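Local coordinates for protein beta-methylmalyl-CoA dehydratase (Chloroflexus aurantiacus, PDB 4E3E) that catalyses the reversible dehydration of beta-methylmalyl-CoA to mesaconyl-CoA in the glyoxylate assimilation cycle, at residues P78-N83 against R144-R149; P101-S106 against V132-E137; S255-L260 against I289-E294; S270-N275 against T345-R350. All coordinates share one frame; numbering follows the deposited sequence.

Contact 1: P78-N83 against R144-R149; sequences PDISLN and RWVMVR
Ile80, Ser81 and Arg144 lie in the tightly packed part of a contact between the end of the central helix of a hot-dog fold and the sheet that wraps it. Residues 78-83 carry the end of helix 65-80 and the turn toward strand 84-95. Residues 144-149 belong to strand 138-149, next to that strand in the sheet. Arg144 reaches from the strand to the helix end with its chain extended from CG to NE. Arg144 NH2 donates to Ser81 OG over 3.0 Å, almost straight at 176°. The hydroxyl lies at the guanidinium edge, in its plane. Ile80 CG2 lies over one face of the same group, 3.8 Å from Arg144 NH2. Standing anti to the backbone N, Ile80 CG2 also meets Val146 CG2 at 4.0 Å. Thr76 OG1 accepts a second bond from NH2, and Asn87 OD1 accepts from NH1, so several bonds fix the rotation of the group. Asn87 probably binds substrate, as in related enzymes. A leucine in place of Arg144 would probably leave Ser81 OG and Asn87 OD1 without this donor. Buried Asn83 packs closely too. Its carbonyl oxygen is shared: Val148 CG1 touches Asn83 O at 3.4 Å, and Arg149 N donates to Asn83 O at 3.0 Å. Only the Arg149 side chain forms the solvent side. Its guanidinium lies obliquely to Asn83 O, with Arg149 NH1 3.6 Å from that oxygen.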
# COMPACT_ATOMS: atom_id res chain seq x y z
N PRO A 78 -6.74 -21.50 -3.33
CA PRO A 78 -7.27 -21.99 -4.62
C PRO A 78 -7.66 -23.48 -4.61
O PRO A 78 -8.70 -23.83 -5.18
CB PRO A 78 -6.10 -21.74 -5.59
CG PRO A 78 -5.33 -20.61 -4.97
CD PRO A 78 -5.39 -20.92 -3.49
N ASP A 79 -6.87 -24.31 -3.94
CA ASP A 79 -7.06 -25.77 -3.95
C ASP A 79 -7.87 -26.34 -2.79
O ASP A 79 -8.44 -27.43 -2.91
CB ASP A 79 -5.71 -26.47 -3.99
CG ASP A 79 -4.86 -26.00 -5.15
OD1 ASP A 79 -5.35 -26.02 -6.29
OD2 ASP A 79 -3.71 -25.60 -4.94
N ILE A 80 -7.91 -25.62 -1.67
CA ILE A 80 -8.55 -26.15 -0.46
C ILE A 80 -9.88 -25.47 -0.15
O ILE A 80 -10.86 -26.16 0.11
CB ILE A 80 -7.60 -26.05 0.76
CG1 ILE A 80 -6.27 -26.76 0.48
CG2 ILE A 80 -8.26 -26.58 2.04
CD1 ILE A 80 -6.38 -28.21 0.07
N SER A 81 -9.92 -24.14 -0.19
CA SER A 81 -11.07 -23.43 0.36
C SER A 81 -11.80 -22.53 -0.64
O SER A 81 -12.71 -21.80 -0.25
CB SER A 81 -10.71 -22.65 1.64
OG SER A 81 -9.57 -21.82 1.44
N LEU A 82 -11.41 -22.60 -1.91
CA LEU A 82 -12.13 -21.86 -2.94
C LEU A 82 -13.65 -22.12 -2.86
O LEU A 82 -14.44 -21.19 -2.97
CB LEU A 82 -11.59 -22.17 -4.34
CG LEU A 82 -12.10 -21.25 -5.46
CD1 LEU A 82 -11.74 -19.79 -5.21
CD2 LEU A 82 -11.59 -21.70 -6.83
N ASN A 83 -14.03 -23.37 -2.63
CA ASN A 83 -15.44 -23.76 -2.54
C ASN A 83 -15.93 -24.05 -1.11
O ASN A 83 -16.89 -24.80 -0.92
CB ASN A 83 -15.70 -24.95 -3.46
CG ASN A 83 -15.27 -24.67 -4.88
OD1 ASN A 83 -15.82 -23.77 -5.52
ND2 ASN A 83 -14.26 -25.39 -5.38
N ARG A 144 -5.69 -27.33 9.46
CA ARG A 144 -6.93 -26.59 9.49
C ARG A 144 -8.00 -27.48 8.90
O ARG A 144 -7.70 -28.43 8.17
CB ARG A 144 -6.82 -25.23 8.77
CG ARG A 144 -6.93 -25.23 7.24
CD ARG A 144 -6.97 -23.80 6.74
NE ARG A 144 -6.80 -23.63 5.29
CZ ARG A 144 -7.74 -23.14 4.48
NH1 ARG A 144 -8.94 -22.76 4.95
NH2 ARG A 144 -7.47 -23.00 3.18
N TRP A 145 -9.25 -27.19 9.25
CA TRP A 145 -10.36 -27.91 8.65
C TRP A 145 -11.41 -26.95 8.20
O TRP A 145 -11.63 -25.91 8.83
CB TRP A 145 -10.88 -29.05 9.53
CG TRP A 145 -11.31 -28.70 10.93
CD1 TRP A 145 -12.61 -28.63 11.42
CD2 TRP A 145 -10.45 -28.40 12.09
NE1 TRP A 145 -12.62 -28.30 12.76
CE2 TRP A 145 -11.37 -28.15 13.22
CE3 TRP A 145 -9.07 -28.31 12.30
CZ2 TRP A 145 -10.90 -27.81 14.49
CZ3 TRP A 145 -8.61 -27.98 13.59
CH2 TRP A 145 -9.50 -27.73 14.65
N VAL A 146 -12.03 -27.28 7.08
CA VAL A 146 -12.94 -26.39 6.36
C VAL A 146 -14.20 -27.14 5.95
O VAL A 146 -14.15 -28.33 5.65
CB VAL A 146 -12.29 -25.78 5.08
CG1 VAL A 146 -11.25 -24.75 5.44
CG2 VAL A 146 -11.62 -26.85 4.24
N MSE A 147 -15.32 -26.44 5.95
CA MSE A 147 -16.57 -27.01 5.47
C MSE A 147 -16.65 -26.65 4.01
O MSE A 147 -16.68 -25.47 3.67
CB MSE A 147 -17.72 -26.39 6.23
CG MSE A 147 -18.98 -27.09 5.76
SE MSE A 147 -20.46 -26.35 6.80
CE MSE A 147 -20.30 -27.49 8.41
N VAL A 148 -16.66 -27.67 3.15
CA VAL A 148 -16.63 -27.46 1.70
C VAL A 148 -17.90 -27.96 1.02
O VAL A 148 -18.43 -29.02 1.37
CB VAL A 148 -15.40 -28.14 1.05
CG1 VAL A 148 -15.29 -27.80 -0.44
CG2 VAL A 148 -14.13 -27.73 1.77
N ARG A 149 -18.38 -27.18 0.05
CA ARG A 149 -19.52 -27.57 -0.76
C ARG A 149 -19.26 -28.85 -1.55
O ARG A 149 -18.15 -29.07 -2.05
CB ARG A 149 -19.86 -26.48 -1.77
CG ARG A 149 -20.44 -25.21 -1.20
CD ARG A 149 -20.81 -24.26 -2.33
NE ARG A 149 -21.11 -22.93 -1.82
CZ ARG A 149 -20.22 -21.94 -1.71
NH1 ARG A 149 -18.96 -22.10 -2.10
NH2 ARG A 149 -20.61 -20.78 -1.23

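Contact 2: P101-S106 against V132-E137; sequences PGDTLS and VNQWDE
The Gln134 amide and the Asp103 carboxylate meet with their planes 58° apart. The setting is a beta hairpin: strand 122-132 turns into strand 138-149 through a type I turn from Asn133 to Asp136, with the bonding of a G1 bulge. Gln134 NE2 donates within its own amide plane to Asp103 OD1 over 3.0 Å. It reaches that oxygen from above the carboxylate, 46° out of its plane. At the other end of the amide, Gln134 OE1 takes the backbone N of Thr104 at 2.9 Å, and this donor stands above the carbonyl plane. Gln134 can hold both partners because its chain is bent at chi2 (-88°). Its CG also rests on one face of the Trp135 ring, toward the rim. The Asn133 amide braces the turn. Its OD1 makes an Asx turn with Trp135 N and also accepts from Glu137 N, the two donors coming from opposite faces. Asn133 ND2 donates to Glu137 OE1 at 2.9 Å, on the anti lone pair. A water links Asn133 ND2 to Asp103 OD2, which also accepts from Tyr100 N. Next to the turn, Ser106 and Val132 form an antiparallel hydrogen-bonded pair that joins the hairpin to strand 104-116. Leu105 points its CD2 at Asn133 CA and packs on Val68 and Val72 of helix 65-80. The backbone also comes close here without an N-H: Leu105 CA lies 3.3 Å from Val132 O.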
# COMPACT_ATOMS: atom_id res chain seq x y z
N PRO A 101 13.23 -10.91 4.80
CA PRO A 101 13.07 -10.36 3.44
C PRO A 101 14.02 -11.04 2.47
O PRO A 101 15.20 -11.23 2.81
CB PRO A 101 13.49 -8.88 3.60
CG PRO A 101 13.18 -8.56 5.04
CD PRO A 101 13.42 -9.84 5.81
N GLY A 102 13.52 -11.41 1.29
CA GLY A 102 14.33 -12.11 0.30
C GLY A 102 14.09 -13.60 0.26
O GLY A 102 14.45 -14.26 -0.71
N ASP A 103 13.49 -14.15 1.32
CA ASP A 103 13.16 -15.58 1.37
C ASP A 103 11.95 -15.88 0.51
O ASP A 103 11.09 -15.01 0.33
CB ASP A 103 12.88 -16.05 2.81
CG ASP A 103 14.15 -16.12 3.66
OD1 ASP A 103 15.26 -16.03 3.10
OD2 ASP A 103 14.02 -16.28 4.90
N THR A 104 11.88 -17.10 -0.00
CA THR A 104 10.77 -17.54 -0.84
C THR A 104 10.04 -18.74 -0.25
O THR A 104 10.65 -19.77 0.04
CB THR A 104 11.27 -17.86 -2.26
OG1 THR A 104 11.95 -16.70 -2.77
CG2 THR A 104 10.10 -18.24 -3.20
N LEU A 105 8.73 -18.60 -0.11
CA LEU A 105 7.90 -19.64 0.50
C LEU A 105 7.08 -20.39 -0.54
O LEU A 105 6.51 -19.79 -1.47
CB LEU A 105 6.98 -19.05 1.58
CG LEU A 105 7.60 -18.20 2.70
CD1 LEU A 105 6.58 -17.90 3.78
CD2 LEU A 105 8.86 -18.83 3.31
N SER A 106 7.05 -21.71 -0.40
CA SER A 106 6.10 -22.55 -1.14
C SER A 106 5.35 -23.44 -0.17
O SER A 106 5.85 -23.77 0.92
CB SER A 106 6.80 -23.35 -2.24
OG SER A 106 8.07 -23.77 -1.82
N VAL A 132 7.58 -24.08 3.30
CA VAL A 132 9.03 -24.21 3.39
C VAL A 132 9.69 -23.00 2.73
O VAL A 132 9.09 -22.34 1.89
CB VAL A 132 9.58 -25.53 2.74
CG1 VAL A 132 9.06 -26.76 3.49
CG2 VAL A 132 9.25 -25.63 1.26
N ASN A 133 10.93 -22.71 3.10
CA ASN A 133 11.63 -21.63 2.42
C ASN A 133 12.44 -22.20 1.25
O ASN A 133 12.31 -23.40 0.93
CB ASN A 133 12.49 -20.83 3.40
CG ASN A 133 13.57 -21.68 4.04
OD1 ASN A 133 13.88 -22.77 3.55
ND2 ASN A 133 14.14 -21.20 5.14
N GLN A 134 13.26 -21.37 0.63
CA GLN A 134 14.05 -21.74 -0.55
C GLN A 134 15.12 -22.79 -0.23
O GLN A 134 15.73 -23.35 -1.14
CB GLN A 134 14.68 -20.49 -1.21
CG GLN A 134 15.81 -19.81 -0.43
CD GLN A 134 15.33 -18.75 0.57
OE1 GLN A 134 14.15 -18.70 0.95
NE2 GLN A 134 16.25 -17.89 1.00
N TRP A 135 15.35 -23.04 1.06
CA TRP A 135 16.33 -24.05 1.52
C TRP A 135 15.64 -25.33 1.92
O TRP A 135 16.27 -26.23 2.48
CB TRP A 135 17.12 -23.50 2.71
CG TRP A 135 17.83 -22.22 2.40
CD1 TRP A 135 17.48 -20.93 2.79
CD2 TRP A 135 19.04 -22.05 1.59
NE1 TRP A 135 18.36 -20.01 2.31
CE2 TRP A 135 19.33 -20.61 1.58
CE3 TRP A 135 19.89 -22.92 0.90
CZ2 TRP A 135 20.41 -20.08 0.89
CZ3 TRP A 135 20.99 -22.37 0.22
CH2 TRP A 135 21.24 -20.99 0.22
N ASP A 136 14.34 -25.40 1.64
CA ASP A 136 13.49 -26.52 2.04
C ASP A 136 13.34 -26.67 3.55
O ASP A 136 13.01 -27.76 4.02
CB ASP A 136 13.95 -27.84 1.39
CG ASP A 136 13.64 -27.90 -0.09
OD1 ASP A 136 12.55 -27.45 -0.50
OD2 ASP A 136 14.49 -28.40 -0.86
N GLU A 137 13.58 -25.61 4.32
CA GLU A 137 13.32 -25.61 5.76
C GLU A 137 11.86 -25.23 6.00
O GLU A 137 11.36 -24.30 5.38
CB GLU A 137 14.21 -24.61 6.49
CG GLU A 137 15.71 -24.85 6.29
CD GLU A 137 16.57 -23.72 6.86
OE1 GLU A 137 16.36 -22.52 6.52
OE2 GLU A 137 17.47 -24.03 7.66
O HOH W 1 13.06 -18.63 6.02

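Contact 3: S255-L260 against I289-E294; sequences SLARSL and IYAWSE
Leu260 is the main bump of this contact. Its CD1 reaches from helix 250-265 to strand 288-300, into a shallow hollow between Ile289 and Ala291. The floor is backbone: Leu260 CD1 sits 3.6 Å from Ile289 O and 4.0 Å from Tyr290 C. The walls are methyl groups, Ala291 CB at 3.9 Å and Ile289 CG2 at 4.3 Å from Leu260 CD1. CG of Leu260 is anti to its carbonyl carbon (chi1 -66°), which carries the branch along the helix flank to the strand. One turn earlier, Leu256 makes the second bump. Leu256 CD1 meets Ile289 CG1 at 4.1 Å, and the two side chains cross at about a right angle. Ile289 thus serves both leucines, CG1 for one and CG2 for the other. The third point is small on both sides. Ala291 CB points at the helix and lies 4.2 Å from Ala257 CA. Two small residues let the backbones come near at this place, and the axes of the segments approach to 7.9 Å at a crossing angle of -63°. No hydrogen bond crosses the contact, which is apolar and buried. Neighbours close the sides: Leu256 also packs on Val211, Ile213 and Tyr40. Tyr290 points the other way, and its hydroxyl bonds to Asn234 of the third subunit. A helix packed on the concave face of a curved antiparallel sheet is characteristic of the hot-dog fold, whose clan includes this family.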
# COMPACT_ATOMS: atom_id res chain seq x y z
N SER A 255 -4.85 -10.53 12.52
CA SER A 255 -3.75 -9.59 12.43
C SER A 255 -4.04 -8.24 13.11
O SER A 255 -3.15 -7.64 13.72
CB SER A 255 -3.32 -9.43 10.97
OG SER A 255 -2.38 -10.45 10.63
N LEU A 256 -5.28 -7.78 13.01
CA LEU A 256 -5.69 -6.61 13.75
C LEU A 256 -5.62 -6.84 15.28
O LEU A 256 -5.09 -5.99 16.01
CB LEU A 256 -7.13 -6.19 13.35
CG LEU A 256 -7.29 -5.53 11.95
CD1 LEU A 256 -8.76 -5.44 11.56
CD2 LEU A 256 -6.66 -4.14 11.89
N ALA A 257 -6.16 -7.97 15.74
CA ALA A 257 -6.16 -8.30 17.17
C ALA A 257 -4.74 -8.33 17.71
O ALA A 257 -4.46 -7.78 18.79
CB ALA A 257 -6.86 -9.63 17.42
N ARG A 258 -3.83 -8.95 16.95
CA ARG A 258 -2.44 -9.00 17.37
C ARG A 258 -1.87 -7.58 17.48
O ARG A 258 -1.20 -7.25 18.47
CB ARG A 258 -1.64 -9.88 16.41
CG ARG A 258 -0.11 -9.80 16.53
CD ARG A 258 0.50 -10.32 17.84
NE ARG A 258 1.97 -10.37 17.68
CZ ARG A 258 2.86 -10.44 18.66
NH1 ARG A 258 2.47 -10.49 19.95
NH2 ARG A 258 4.15 -10.48 18.35
N SER A 259 -2.14 -6.75 16.46
CA SER A 259 -1.67 -5.38 16.49
C SER A 259 -2.20 -4.63 17.72
O SER A 259 -1.43 -4.04 18.46
CB SER A 259 -2.06 -4.65 15.21
OG SER A 259 -1.53 -3.34 15.25
N LEU A 260 -3.52 -4.69 17.95
CA LEU A 260 -4.13 -4.07 19.12
C LEU A 260 -3.57 -4.59 20.44
O LEU A 260 -3.45 -3.83 21.42
CB LEU A 260 -5.64 -4.35 19.11
CG LEU A 260 -6.48 -3.74 17.99
CD1 LEU A 260 -7.89 -4.32 18.04
CD2 LEU A 260 -6.49 -2.22 18.08
N ILE A 289 -13.17 -3.06 15.23
CA ILE A 289 -12.64 -4.21 15.93
C ILE A 289 -11.93 -3.77 17.21
O ILE A 289 -11.08 -2.86 17.18
CB ILE A 289 -11.63 -5.01 15.05
CG1 ILE A 289 -12.29 -5.51 13.74
CG2 ILE A 289 -11.04 -6.17 15.84
CD1 ILE A 289 -13.65 -6.20 13.92
N TYR A 290 -12.29 -4.43 18.32
CA TYR A 290 -11.61 -4.28 19.61
C TYR A 290 -11.08 -5.64 20.02
O TYR A 290 -11.50 -6.66 19.48
CB TYR A 290 -12.61 -3.86 20.67
CG TYR A 290 -13.20 -2.50 20.49
CD1 TYR A 290 -14.35 -2.31 19.70
CD2 TYR A 290 -12.66 -1.40 21.15
CE1 TYR A 290 -14.92 -1.05 19.57
CE2 TYR A 290 -13.22 -0.13 21.03
CZ TYR A 290 -14.34 0.03 20.23
OH TYR A 290 -14.88 1.28 20.12
N ALA A 291 -10.17 -5.66 20.99
CA ALA A 291 -9.60 -6.92 21.43
C ALA A 291 -9.35 -6.92 22.94
O ALA A 291 -9.11 -5.87 23.55
CB ALA A 291 -8.30 -7.21 20.67
N TRP A 292 -9.45 -8.11 23.53
CA TRP A 292 -8.95 -8.35 24.87
C TRP A 292 -8.28 -9.69 24.95
O TRP A 292 -8.57 -10.60 24.16
CB TRP A 292 -10.06 -8.19 25.92
CG TRP A 292 -11.15 -9.23 25.84
CD1 TRP A 292 -12.34 -9.18 25.11
CD2 TRP A 292 -11.18 -10.52 26.53
NE1 TRP A 292 -13.08 -10.33 25.30
CE2 TRP A 292 -12.44 -11.17 26.14
CE3 TRP A 292 -10.32 -11.18 27.40
CZ2 TRP A 292 -12.80 -12.42 26.62
CZ3 TRP A 292 -10.70 -12.44 27.88
CH2 TRP A 292 -11.91 -13.05 27.50
N SER A 293 -7.37 -9.85 25.90
CA SER A 293 -6.62 -11.10 26.04
C SER A 293 -6.66 -11.67 27.44
O SER A 293 -6.80 -10.93 28.42
CB SER A 293 -5.17 -10.93 25.59
OG SER A 293 -5.13 -10.55 24.22
N GLU A 294 -6.54 -12.99 27.53
CA GLU A 294 -6.37 -13.66 28.81
C GLU A 294 -5.06 -14.42 28.79
O GLU A 294 -4.72 -15.02 27.75
CB GLU A 294 -7.53 -14.63 29.05
CG GLU A 294 -7.39 -15.45 30.32
CD GLU A 294 -8.58 -16.34 30.56
OE1 GLU A 294 -9.54 -16.28 29.77
OE2 GLU A 294 -8.56 -17.10 31.55

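Contact 4: S270-N275 against T345-R350; sequences SIAAIN and TVLMPR
With Asn275 CG (chi1 -51°) and Thr345 OG1 (chi1 -61°) each anti to its own carbonyl carbon, the two side chains meet. They cross at about a right angle, and Asn275 CG lies 3.9 Å from Thr345 OG1. An alanine in place of Asn275 would probably leave the Thr345 hydroxyl without this polar neighbour and open a gap beside Thr345. The strands run antiparallel, with a classic beta bulge at Ala272 and Ala273, which both face Thr345. Thr345 O accepts from Ala272 N at 2.8 Å and more weakly from Ala273 N at 3.3 Å. Thr345 N donates back to Ala273 O at 2.9 Å. The extra residue turns the methyl of Ala272 toward Leu347, with Ala272 CB 3.8 Å from Leu347 CG. Ile271 and Val346 form a non-hydrogen-bonded pair on the face opposite Ala273 and Thr345, Ile271 CG1 to Val346 CG1 4.3 Å. That face looks at helix 65-80, where Ile271 packs on Leu66 and its carbonyl O accepts from Ser65 OG. Strand 270-278 has strand 84-95 on its other side, and strand 338-349 continues the sheet to strand 307-318.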
# COMPACT_ATOMS: atom_id res chain seq x y z
N SER A 270 7.08 -12.15 19.57
CA SER A 270 6.69 -12.91 18.39
C SER A 270 5.78 -14.04 18.78
O SER A 270 5.78 -14.49 19.94
CB SER A 270 7.92 -13.48 17.67
OG SER A 270 8.55 -14.47 18.47
N ILE A 271 5.00 -14.50 17.81
CA ILE A 271 4.12 -15.64 17.97
C ILE A 271 4.87 -16.88 17.54
O ILE A 271 5.40 -16.95 16.42
CB ILE A 271 2.83 -15.49 17.13
CG1 ILE A 271 2.00 -14.31 17.65
CG2 ILE A 271 2.07 -16.82 17.14
CD1 ILE A 271 0.82 -13.92 16.76
N ALA A 272 4.94 -17.86 18.45
CA ALA A 272 5.69 -19.08 18.18
C ALA A 272 4.79 -20.26 17.81
O ALA A 272 5.26 -21.24 17.22
CB ALA A 272 6.57 -19.43 19.37
N ALA A 273 3.50 -20.17 18.14
CA ALA A 273 2.55 -21.21 17.80
C ALA A 273 1.14 -20.68 17.76
O ALA A 273 0.80 -19.75 18.49
CB ALA A 273 2.63 -22.36 18.80
N ILE A 274 0.32 -21.31 16.92
CA ILE A 274 -1.13 -21.13 16.95
C ILE A 274 -1.77 -22.44 17.42
O ILE A 274 -1.57 -23.48 16.80
CB ILE A 274 -1.69 -20.73 15.57
CG1 ILE A 274 -1.13 -19.36 15.17
CG2 ILE A 274 -3.21 -20.70 15.59
CD1 ILE A 274 -1.19 -19.06 13.69
N ASN A 275 -2.52 -22.38 18.51
CA ASN A 275 -3.12 -23.58 19.13
C ASN A 275 -4.54 -23.83 18.64
O ASN A 275 -4.93 -24.97 18.39
CB ASN A 275 -3.10 -23.43 20.65
CG ASN A 275 -1.73 -23.07 21.18
OD1 ASN A 275 -1.56 -22.07 21.91
ND2 ASN A 275 -0.74 -23.83 20.78
N THR A 345 0.57 -18.98 21.29
CA THR A 345 1.66 -18.94 22.23
C THR A 345 2.70 -17.92 21.78
O THR A 345 3.19 -17.96 20.62
CB THR A 345 2.31 -20.33 22.37
OG1 THR A 345 1.33 -21.26 22.85
CG2 THR A 345 3.49 -20.30 23.34
N VAL A 346 3.03 -17.01 22.69
CA VAL A 346 4.01 -15.96 22.41
C VAL A 346 5.28 -16.24 23.18
O VAL A 346 5.28 -16.97 24.19
CB VAL A 346 3.47 -14.57 22.79
CG1 VAL A 346 2.24 -14.22 21.95
CG2 VAL A 346 3.13 -14.51 24.29
N LEU A 347 6.39 -15.69 22.70
CA LEU A 347 7.63 -15.70 23.44
C LEU A 347 7.80 -14.31 24.06
O LEU A 347 7.48 -13.31 23.41
CB LEU A 347 8.82 -16.01 22.52
CG LEU A 347 8.77 -17.30 21.68
CD1 LEU A 347 9.97 -17.39 20.76
CD2 LEU A 347 8.68 -18.54 22.56
N MSE A 348 8.29 -14.25 25.30
CA MSE A 348 8.53 -12.97 25.99
C MSE A 348 9.82 -13.04 26.78
O MSE A 348 10.07 -14.03 27.46
CB MSE A 348 7.34 -12.68 26.91
CG MSE A 348 7.54 -11.39 27.69
SE MSE A 348 5.90 -10.86 28.67
CE MSE A 348 4.53 -10.53 27.27
N PRO A 349 10.64 -11.97 26.74
CA PRO A 349 11.85 -11.95 27.55
C PRO A 349 11.53 -12.11 29.03
O PRO A 349 10.48 -11.64 29.51
CB PRO A 349 12.42 -10.55 27.30
CG PRO A 349 11.86 -10.14 25.99
CD PRO A 349 10.49 -10.73 25.95
N ARG A 350 12.44 -12.77 29.74
CA ARG A 350 12.34 -12.93 31.20
C ARG A 350 13.27 -11.98 31.95
O ARG A 350 14.27 -11.51 31.39
CB ARG A 350 12.69 -14.36 31.58
CG ARG A 350 11.69 -15.39 31.10
CD ARG A 350 12.09 -16.80 31.51
NE ARG A 350 12.41 -16.93 32.94
CZ ARG A 350 12.55 -18.09 33.58
NH1 ARG A 350 12.41 -19.24 32.94
NH2 ARG A 350 12.84 -18.09 34.87

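In the fold
All four contacts reach one antiparallel sheet. Contact 2 is nested along the chain within the loop closed by contact 1, and their centres are about 25 Å apart. Contacts 3 and 4 interlock along the chain, with centres about 15 Å apart, and they touch: Arg258 NH2 lies 3.5 Å from Ser270 CA. Contact 3 lies across the chain's centre from contacts 1 and 2. Three contacts border residues that probably bind substrate. Arg144 of contact 1 is about 3 Å from Asn87, Asn133 of contact 2 about 4 Å from Ala97, and Ile271 of contact 4 about 4 Å from Ser65, side chain to side chain. Contact 3 is farther, with Leu256 about 11 Å from Asp64.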